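Local coordinates for histidine triad (HIT) protein (Marinobacter aquaeolei, PDB 3OHE) that binds calcium and is probably a hydrolase of the histidine triad family, whose members typically cleave or transfer nucleotidyl groups, at residues 35-40 with 56-61; 93-98 with 107-112. All coordinates share one frame; numbering follows the deposited sequence. Where two conformers were deposited one is given.

Contact 1: residues 35-40 with 56-61; sequences VILVPR and QRLLFE. With CA (calcium ion), chain D.
Leu37 and Pro39 on the strand meet Leu58 and Glu61 on the helix through carbon alone, with no hydrogen bond between the segments. Both methyls of Leu58 meet the same ring carbon, CD2 lying 4.2 Å from Pro39 CG. The fork of Leu58 swings in toward the strand because chi1 (-178°) sets CG opposite the backbone N. Leu37 CD1 touches Leu58 CD1 and also reaches the helix backbone, 4.1 Å from Glu61 C. While the CB of Glu61 packs against the same Leu37 methyl, its extended chain carries the carboxylate out to Arg57, which grips OE2 side-on: NE at 2.8 Å (159°) and NH2 at 3.2 Å, from opposite faces of the carboxylate. Phe60 CD2 lies 3.6 Å over the centre of the Arg57 guanidinium. Leu21 N also donates to Glu61 OE2, and Ser19 OG is hydrogen-bonded to OE1. With an alanine here, Arg57 would probably lose its charge mate and Leu21 N its carboxylate acceptor. At the other end of the segment, Gln56 OE1 binds calcium together with Glu53. Residues 56-61 of helix 52-72 run nearly antiparallel to residues 35-39, across one face of the sheet, where strand 34-39 lies between strands 22-27 and 92-97.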
ATOM      1  N   VAL A  35      10.824   4.782  -4.516  1.00  6.25           N
ATOM      2  CA  VAL A  35      11.292   3.608  -5.265  1.00  7.17           C
ATOM      3  C   VAL A  35      10.092   2.686  -5.522  1.00  7.15           C
ATOM      4  O   VAL A  35       9.257   2.465  -4.613  1.00  7.89           O
ATOM      5  CB  VAL A  35      12.402   2.886  -4.493  1.00  7.35           C
ATOM      6  CG1 VAL A  35      12.792   1.560  -5.163  1.00  8.08           C
ATOM      7  CG2 VAL A  35      13.636   3.800  -4.344  1.00  9.41           C
ATOM      8  N   ILE A  36      10.056   2.117  -6.733  0.70  5.89           N
ATOM      9  CA  ILE A  36       8.973   1.271  -7.170  0.70  5.52           C
ATOM     10  C   ILE A  36       9.541  -0.119  -7.424  0.70  5.65           C
ATOM     11  O   ILE A  36      10.576  -0.252  -8.074  0.70  6.42           O
ATOM     12  CB  ILE A  36       8.330   1.872  -8.430  0.70  5.53           C
ATOM     13  CG1 ILE A  36       7.800   3.290  -8.121  0.70  6.83           C
ATOM     14  CG2 ILE A  36       7.208   0.979  -8.949  0.70  6.43           C
ATOM     15  CD1 ILE A  36       7.237   3.997  -9.309  0.70  9.04           C
ATOM     16  N   LEU A  37       8.862  -1.147  -6.899  1.00  6.36           N
ATOM     17  CA  LEU A  37       9.149  -2.541  -7.252  1.00  5.59           C
ATOM     18  C   LEU A  37       8.131  -3.026  -8.253  1.00  6.36           C
ATOM     19  O   LEU A  37       6.923  -2.923  -7.999  1.00  6.95           O
ATOM     20  CB  LEU A  37       9.105  -3.453  -6.020  1.00  6.45           C
ATOM     21  CG  LEU A  37      10.169  -3.239  -4.964  1.00  7.27           C
ATOM     22  CD1 LEU A  37       9.943  -4.225  -3.803  1.00  8.00           C
ATOM     23  CD2 LEU A  37      11.555  -3.406  -5.565  1.00  8.24           C
ATOM     24  N   VAL A  38       8.604  -3.523  -9.393  1.00  5.77           N
ATOM     25  CA  VAL A  38       7.724  -4.045 -10.446  1.00  5.66           C
ATOM     26  C   VAL A  38       8.044  -5.536 -10.625  1.00  5.70           C
ATOM     27  O   VAL A  38       9.059  -5.896 -11.230  1.00  6.59           O
ATOM     28  CB  VAL A  38       7.889  -3.339 -11.776  1.00  6.23           C
ATOM     29  CG1 VAL A  38       6.765  -3.784 -12.736  1.00  8.40           C
ATOM     30  CG2 VAL A  38       7.886  -1.799 -11.606  1.00  7.91           C
ATOM     31  N   PRO A  39       7.167  -6.439 -10.119  1.00  5.90           N
ATOM     32  CA  PRO A  39       7.429  -7.861 -10.306  1.00  6.02           C
ATOM     33  C   PRO A  39       7.436  -8.209 -11.802  1.00  6.77           C
ATOM     34  O   PRO A  39       6.544  -7.790 -12.539  1.00  6.92           O
ATOM     35  CB  PRO A  39       6.240  -8.540  -9.599  1.00  7.32           C
ATOM     36  CG  PRO A  39       5.731  -7.543  -8.687  1.00 11.15           C
ATOM     37  CD  PRO A  39       5.994  -6.194  -9.270  1.00  6.47           C
ATOM     38  N   ARG A  40       8.455  -8.959 -12.214  1.00  6.68           N
ATOM     39  CA  ARG A  40       8.634  -9.296 -13.636  1.00  6.96           C
ATOM     40  C   ARG A  40       7.778 -10.519 -13.992  1.00  7.86           C
ATOM     41  O   ARG A  40       8.283 -11.584 -14.336  1.00  8.62           O
ATOM     42  CB  ARG A  40      10.094  -9.562 -13.955  1.00  7.35           C
ATOM     43  CG  ARG A  40      10.983  -8.326 -13.871  1.00  8.39           C
ATOM     44  CD  ARG A  40      12.383  -8.634 -14.406  1.00  9.12           C
ATOM     45  NE  ARG A  40      13.018  -9.574 -13.508  1.00  9.48           N
ATOM     46  CZ  ARG A  40      13.662  -9.195 -12.400  1.00 10.10           C
ATOM     47  NH1 ARG A  40      13.947  -7.916 -12.197  1.00 13.10           N
ATOM     48  NH2 ARG A  40      14.095 -10.066 -11.527  1.00 13.23           N
ATOM     49  N   GLN A  56       4.783 -13.890  -1.438  0.50  7.34           N
ATOM     50  CA  GLN A  56       5.681 -13.916  -0.288  0.50  7.80           C
ATOM     51  C   GLN A  56       7.082 -13.382  -0.630  0.50  6.94           C
ATOM     52  O   GLN A  56       7.697 -12.739   0.200  0.50  7.30           O
ATOM     53  CB  GLN A  56       5.754 -15.313   0.317  0.50  8.92           C
ATOM     54  CG  GLN A  56       4.453 -15.745   1.010  0.50  8.66           C
ATOM     55  CD  GLN A  56       4.595 -17.062   1.723  0.50 11.25           C
ATOM     56  OE1 GLN A  56       5.561 -17.815   1.476  0.50 13.47           O
ATOM     57  NE2 GLN A  56       3.669 -17.349   2.640  0.50 15.62           N
ATOM     58  N   ARG A  57       7.563 -13.607  -1.841  1.00  6.92           N
ATOM     59  CA  ARG A  57       8.820 -13.012  -2.254  1.00  7.12           C
ATOM     60  C   ARG A  57       8.710 -11.499  -2.375  1.00  6.76           C
ATOM     61  O   ARG A  57       9.613 -10.773  -1.942  1.00  6.90           O
ATOM     62  CB  ARG A  57       9.327 -13.643  -3.550  1.00  7.50           C
ATOM     63  CG  ARG A  57      10.660 -13.073  -4.047  1.00  7.49           C
ATOM     64  CD  ARG A  57      11.813 -13.453  -3.151  1.00  8.51           C
ATOM     65  NE  ARG A  57      12.964 -12.599  -3.413  1.00  8.53           N
ATOM     66  CZ  ARG A  57      14.107 -12.713  -2.759  1.00  8.30           C
ATOM     67  NH1 ARG A  57      14.334 -13.738  -1.941  1.00 10.94           N
ATOM     68  NH2 ARG A  57      15.041 -11.810  -2.968  1.00  9.51           N
ATOM     69  N   LEU A  58       7.619 -11.023  -2.949  1.00  5.86           N
ATOM     70  CA  LEU A  58       7.404  -9.590  -3.038  1.00  7.14           C
ATOM     71  C   LEU A  58       7.371  -8.951  -1.647  1.00  6.63           C
ATOM     72  O   LEU A  58       7.939  -7.889  -1.434  1.00  6.90           O
ATOM     73  CB  LEU A  58       6.097  -9.274  -3.786  1.00  7.33           C
ATOM     74  CG  LEU A  58       5.761  -7.791  -3.987  1.00  7.64           C
ATOM     75  CD1 LEU A  58       6.904  -7.045  -4.709  1.00 10.04           C
ATOM     76  CD2 LEU A  58       4.432  -7.703  -4.736  1.00  9.84           C
ATOM     77  N   LEU A  59       6.678  -9.593  -0.705  1.00  7.12           N
ATOM     78  CA  LEU A  59       6.651  -9.110   0.664  1.00  8.04           C
ATOM     79  C   LEU A  59       8.045  -9.044   1.266  1.00  7.06           C
ATOM     80  O   LEU A  59       8.431  -8.059   1.903  1.00  7.37           O
ATOM     81  CB  LEU A  59       5.741 -10.014   1.515  1.00  8.58           C
ATOM     82  CG  LEU A  59       5.795  -9.818   3.026  1.00  9.50           C
ATOM     83  CD1 LEU A  59       5.264  -8.446   3.442  1.00 11.93           C
ATOM     84  CD2 LEU A  59       5.009 -10.990   3.731  1.00 10.77           C
ATOM     85  N   PHE A  60       8.822 -10.115   1.103  1.00  6.77           N
ATOM     86  CA  PHE A  60      10.207 -10.135   1.620  1.00  6.98           C
ATOM     87  C   PHE A  60      10.981  -8.932   1.062  1.00  6.70           C
ATOM     88  O   PHE A  60      11.645  -8.196   1.810  1.00  7.32           O
ATOM     89  CB  PHE A  60      10.925 -11.451   1.256  1.00  9.19           C
ATOM     90  CG  PHE A  60      12.379 -11.397   1.503  1.00  9.69           C
ATOM     91  CD1 PHE A  60      12.886 -11.496   2.773  1.00 13.56           C
ATOM     92  CD2 PHE A  60      13.261 -11.102   0.462  1.00 11.40           C
ATOM     93  CE1 PHE A  60      14.279 -11.405   2.982  1.00 15.74           C
ATOM     94  CE2 PHE A  60      14.631 -10.989   0.670  1.00 13.90           C
ATOM     95  CZ  PHE A  60      15.118 -11.127   1.943  1.00 18.03           C
ATOM     96  N   GLU A  61      10.908  -8.745  -0.246  1.00  7.06           N
ATOM     97  CA  GLU A  61      11.665  -7.671  -0.901  1.00  5.87           C
ATOM     98  C   GLU A  61      11.172  -6.302  -0.453  1.00  5.86           C
ATOM     99  O   GLU A  61      11.978  -5.395  -0.191  1.00  7.41           O
ATOM    100  CB  GLU A  61      11.600  -7.801  -2.434  1.00  6.50           C
ATOM    101  CG  GLU A  61      12.311  -9.079  -2.907  1.00  7.29           C
ATOM    102  CD  GLU A  61      12.397  -9.229  -4.425  1.00  6.41           C
ATOM    103  OE1 GLU A  61      11.890  -8.330  -5.104  1.00  7.91           O
ATOM    104  OE2 GLU A  61      12.976 -10.236  -4.917  1.00  7.11           O
TER
HETATM  105 CA    CA D 138       7.133 -19.606   1.594  0.50 23.67          CA
HETATM  106  O   HOH W   1       5.546 -19.667   3.633  1.00 39.27           O
HETATM  107  O   HOH W   2       5.181 -21.253   1.315  1.00 35.34           O

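Contact 2: residues 93-98 with 107-112; sequences HHIVRY and PVWGKQ
His93, Ile95 and Arg97 project from strand 92-97, which probably carries the end of the histidine motif of HIT proteins, His93 included, onto Val108 and Trp109 of the loop leading to helix 119-135. The aromatic pair is edge-to-face: Trp109 NE1 sits 3.9 Å above the centre of the His93 ring, with the planes at 64°. Trp34 engages His93 ND1 in a hydrogen bond and also meets the Trp109 ring. Next along the strand, Ile95 CD1 touches both loop residues, 3.5 Å from Val108 CG2 and 3.7 Å from Trp109 CZ2. The other methyl of Val108, CG1, lies 3.3 Å above the Arg97 guanidinium plane, offset toward the rim. Bends at chi2 and chi3 (-60° and -56°) fold the arginine back under this methyl. Its polar edge is held by a salt bridge from NE to Asp101 and by hydrogen bonds from NH1 to Gly106 O and Asn79 OD1. A type II turn from Val108 to Lys111 reverses the loop, and Pro107 packs on Trp109 of the second subunit. Apolar and aromatic packing therefore joins loop to strand, whereas the charge of the buried arginine is probably balanced by Asp101.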
ATOM      1  N   HIS A  93       4.768   1.078  -4.694  1.00  6.14           N
ATOM      2  CA  HIS A  93       5.416   2.339  -4.291  1.00  6.47           C
ATOM      3  C   HIS A  93       5.976   2.253  -2.895  1.00  6.23           C
ATOM      4  O   HIS A  93       5.303   1.764  -2.001  1.00  6.84           O
ATOM      5  CB  HIS A  93       4.388   3.478  -4.295  1.00  6.86           C
ATOM      6  CG  HIS A  93       3.754   3.741  -5.613  1.00  6.89           C
ATOM      7  ND1 HIS A  93       4.390   4.454  -6.597  1.00  9.56           N
ATOM      8  CD2 HIS A  93       2.522   3.439  -6.068  1.00  7.77           C
ATOM      9  CE1 HIS A  93       3.573   4.552  -7.626  1.00  9.83           C
ATOM     10  NE2 HIS A  93       2.437   3.944  -7.334  1.00  8.79           N
ATOM     11  N   HIS A  94       7.197   2.768  -2.716  1.00  5.55           N
ATOM     12  CA  HIS A  94       7.857   2.889  -1.411  1.00  6.43           C
ATOM     13  C   HIS A  94       8.389   4.317  -1.295  1.00  5.75           C
ATOM     14  O   HIS A  94       9.318   4.681  -2.018  1.00  7.42           O
ATOM     15  CB  HIS A  94       9.017   1.894  -1.280  1.00  6.57           C
ATOM     16  CG  HIS A  94       8.630   0.472  -1.489  1.00  6.24           C
ATOM     17  ND1 HIS A  94       8.359  -0.053  -2.728  1.00  6.97           N
ATOM     18  CD2 HIS A  94       8.431  -0.522  -0.607  1.00  7.66           C
ATOM     19  CE1 HIS A  94       8.007  -1.321  -2.581  1.00  8.24           C
ATOM     20  NE2 HIS A  94       8.047  -1.637  -1.306  1.00  8.02           N
ATOM     21  N   ILE A  95       7.748   5.103  -0.435  1.00  6.07           N
ATOM     22  CA  ILE A  95       8.037   6.547  -0.365  1.00  5.67           C
ATOM     23  C   ILE A  95       8.454   6.897   1.063  1.00  5.86           C
ATOM     24  O   ILE A  95       7.719   6.615   2.014  1.00  7.09           O
ATOM     25  CB  ILE A  95       6.829   7.384  -0.779  1.00  7.28           C
ATOM     26  CG1 ILE A  95       6.250   6.890  -2.125  1.00  8.83           C
ATOM     27  CG2 ILE A  95       7.228   8.871  -0.863  1.00  8.45           C
ATOM     28  CD1 ILE A  95       4.921   7.491  -2.501  1.00 13.38           C
ATOM     29  N   VAL A  96       9.656   7.436   1.217  1.00  5.31           N
ATOM     30  CA  VAL A  96      10.110   7.942   2.513  1.00  5.93           C
ATOM     31  C   VAL A  96       9.493   9.301   2.776  1.00  5.88           C
ATOM     32  O   VAL A  96       9.569  10.191   1.935  1.00  7.64           O
ATOM     33  CB  VAL A  96      11.658   8.026   2.574  1.00  6.93           C
ATOM     34  CG1 VAL A  96      12.092   8.604   3.930  1.00  8.72           C
ATOM     35  CG2 VAL A  96      12.292   6.694   2.327  1.00  8.92           C
ATOM     36  N   ARG A  97       8.870   9.434   3.945  1.00  6.10           N
ATOM     37  CA  ARG A  97       8.234  10.689   4.338  1.00  6.03           C
ATOM     38  C   ARG A  97       8.947  11.322   5.530  1.00  6.90           C
ATOM     39  O   ARG A  97       9.547  10.614   6.361  1.00  7.00           O
ATOM     40  CB  ARG A  97       6.759  10.449   4.729  1.00  6.90           C
ATOM     41  CG  ARG A  97       5.939   9.780   3.665  1.00  7.33           C
ATOM     42  CD  ARG A  97       5.870  10.559   2.365  1.00  7.01           C
ATOM     43  NE  ARG A  97       5.371  11.919   2.572  1.00  7.01           N
ATOM     44  CZ  ARG A  97       4.094  12.257   2.595  1.00  8.91           C
ATOM     45  NH1 ARG A  97       3.153  11.367   2.425  1.00  9.44           N
ATOM     46  NH2 ARG A  97       3.752  13.521   2.816  1.00 10.16           N
ATOM     47  N   TYR A  98       8.839  12.647   5.602  1.00  7.02           N
ATOM     48  CA  TYR A  98       9.414  13.428   6.675  1.00  7.60           C
ATOM     49  C   TYR A  98       8.346  14.392   7.170  1.00  7.57           C
ATOM     50  O   TYR A  98       7.614  14.948   6.372  1.00  8.13           O
ATOM     51  CB  TYR A  98      10.624  14.239   6.210  1.00  7.60           C
ATOM     52  CG  TYR A  98      11.702  13.434   5.526  1.00  8.10           C
ATOM     53  CD1 TYR A  98      12.732  12.874   6.245  1.00  8.68           C
ATOM     54  CD2 TYR A  98      11.708  13.275   4.163  1.00 10.05           C
ATOM     55  CE1 TYR A  98      13.724  12.140   5.600  1.00  7.95           C
ATOM     56  CE2 TYR A  98      12.665  12.576   3.524  1.00 11.45           C
ATOM     57  CZ  TYR A  98      13.704  12.025   4.236  1.00  8.45           C
ATOM     58  OH  TYR A  98      14.672  11.317   3.558  1.00 10.30           O
ATOM     59  N   PRO A 107      -1.015  12.468   1.498  1.00 14.84           N
ATOM     60  CA  PRO A 107      -0.328  11.640   0.530  1.00 16.02           C
ATOM     61  C   PRO A 107       0.426  12.494  -0.489  1.00 16.61           C
ATOM     62  O   PRO A 107       0.096  13.678  -0.692  1.00 17.96           O
ATOM     63  CB  PRO A 107      -1.469  10.874  -0.144  1.00 18.72           C
ATOM     64  CG  PRO A 107      -2.708  11.738   0.065  1.00 23.08           C
ATOM     65  CD  PRO A 107      -2.498  12.447   1.330  1.00 17.17           C
ATOM     66  N   VAL A 108       1.425  11.901  -1.128  1.00 14.11           N
ATOM     67  CA  VAL A 108       2.223  12.627  -2.092  1.00 14.56           C
ATOM     68  C   VAL A 108       1.595  12.717  -3.466  1.00 17.15           C
ATOM     69  O   VAL A 108       1.861  13.695  -4.197  1.00 19.99           O
ATOM     70  CB  VAL A 108       3.662  12.052  -2.216  1.00 13.79           C
ATOM     71  CG1 VAL A 108       4.353  11.968  -0.838  1.00 12.10           C
ATOM     72  CG2 VAL A 108       3.695  10.736  -2.975  1.00 16.64           C
ATOM     73  N   TRP A 109       0.787  11.739  -3.878  0.50 19.49           N
ATOM     74  CA  TRP A 109       0.386  11.624  -5.304  0.50 21.98           C
ATOM     75  C   TRP A 109      -0.506  12.783  -5.803  0.50 25.72           C
ATOM     76  O   TRP A 109      -1.641  12.879  -5.355  0.50 27.18           O
ATOM     77  CB  TRP A 109      -0.316  10.273  -5.570  0.50 21.50           C
ATOM     78  CG  TRP A 109       0.478   9.071  -5.159  0.50 19.60           C
ATOM     79  CD1 TRP A 109       1.486   8.460  -5.856  0.50 20.59           C
ATOM     80  CD2 TRP A 109       0.326   8.327  -3.946  0.50 16.70           C
ATOM     81  NE1 TRP A 109       1.982   7.394  -5.142  0.50 19.70           N
ATOM     82  CE2 TRP A 109       1.273   7.283  -3.972  0.50 15.69           C
ATOM     83  CE3 TRP A 109      -0.529   8.433  -2.844  0.50 15.24           C
ATOM     84  CZ2 TRP A 109       1.402   6.378  -2.939  0.50 14.85           C
ATOM     85  CZ3 TRP A 109      -0.413   7.506  -1.830  0.50 13.69           C
ATOM     86  CH2 TRP A 109       0.554   6.507  -1.877  0.50 14.56           C
ATOM     87  N   GLY A 110       0.007  13.647  -6.704  0.70 27.45           N
ATOM     88  CA  GLY A 110      -0.751  14.788  -7.245  0.70 28.66           C
ATOM     89  C   GLY A 110      -0.687  16.064  -6.422  0.70 29.36           C
ATOM     90  O   GLY A 110      -1.390  17.027  -6.734  0.70 33.75           O
ATOM     91  N   LYS A 111       0.143  16.100  -5.378  1.00 28.49           N
ATOM     92  CA  LYS A 111       0.331  17.321  -4.580  1.00 28.09           C
ATOM     93  C   LYS A 111       0.911  18.492  -5.405  1.00 28.04           C
ATOM     94  O   LYS A 111       0.438  19.631  -5.298  1.00 29.54           O
ATOM     95  CB  LYS A 111       1.241  17.057  -3.367  1.00 29.92           C
ATOM     96  CG  LYS A 111       1.611  18.310  -2.537  1.00 32.82           C
ATOM     97  CD  LYS A 111       0.451  18.814  -1.676  1.00 37.14           C
ATOM     98  CE  LYS A 111       0.856  20.080  -0.926  1.00 39.68           C
ATOM     99  NZ  LYS A 111      -0.050  20.419   0.220  1.00 45.06           N
ATOM    100  N   GLN A 112       1.943  18.219  -6.198  0.70 26.16           N
ATOM    101  CA  GLN A 112       2.605  19.266  -6.979  0.70 24.52           C
ATOM    102  C   GLN A 112       3.371  18.630  -8.135  0.70 23.82           C
ATOM    103  O   GLN A 112       3.578  17.419  -8.152  0.70 22.55           O
ATOM    104  CB  GLN A 112       3.512  20.097  -6.074  0.70 24.59           C
ATOM    105  CG  GLN A 112       4.504  19.269  -5.216  0.70 24.51           C
ATOM    106  CD  GLN A 112       5.070  20.081  -4.075  0.70 27.97           C
ATOM    107  OE1 GLN A 112       4.328  20.534  -3.192  0.70 35.29           O
ATOM    108  NE2 GLN A 112       6.382  20.279  -4.080  0.70 29.43           N
TER

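In the fold
Strands 34-39 and 92-97 lie side by side in the antiparallel sheet, so contacts 1 and 2 share a framework although their centres are 19 Å apart. Val35 O and His94 N, 2.8 Å apart, form a probable hydrogen bond between them. On the helix side of the sheet, Leu37 CD1 packs 3.7 Å from His94 CE1; on the loop side, Ile36 CG1 lies 3.9 Å from His93 ND1. Contact 1 carries a calcium ligand, Gln56, whereas the side chain of His93 in contact 2 is about 14 Å from a different bound calcium ion and about 8 Å from the side chain of Thr13, a calcium ligand, and meets the ring of His91. Both contacts also touch the second subunit.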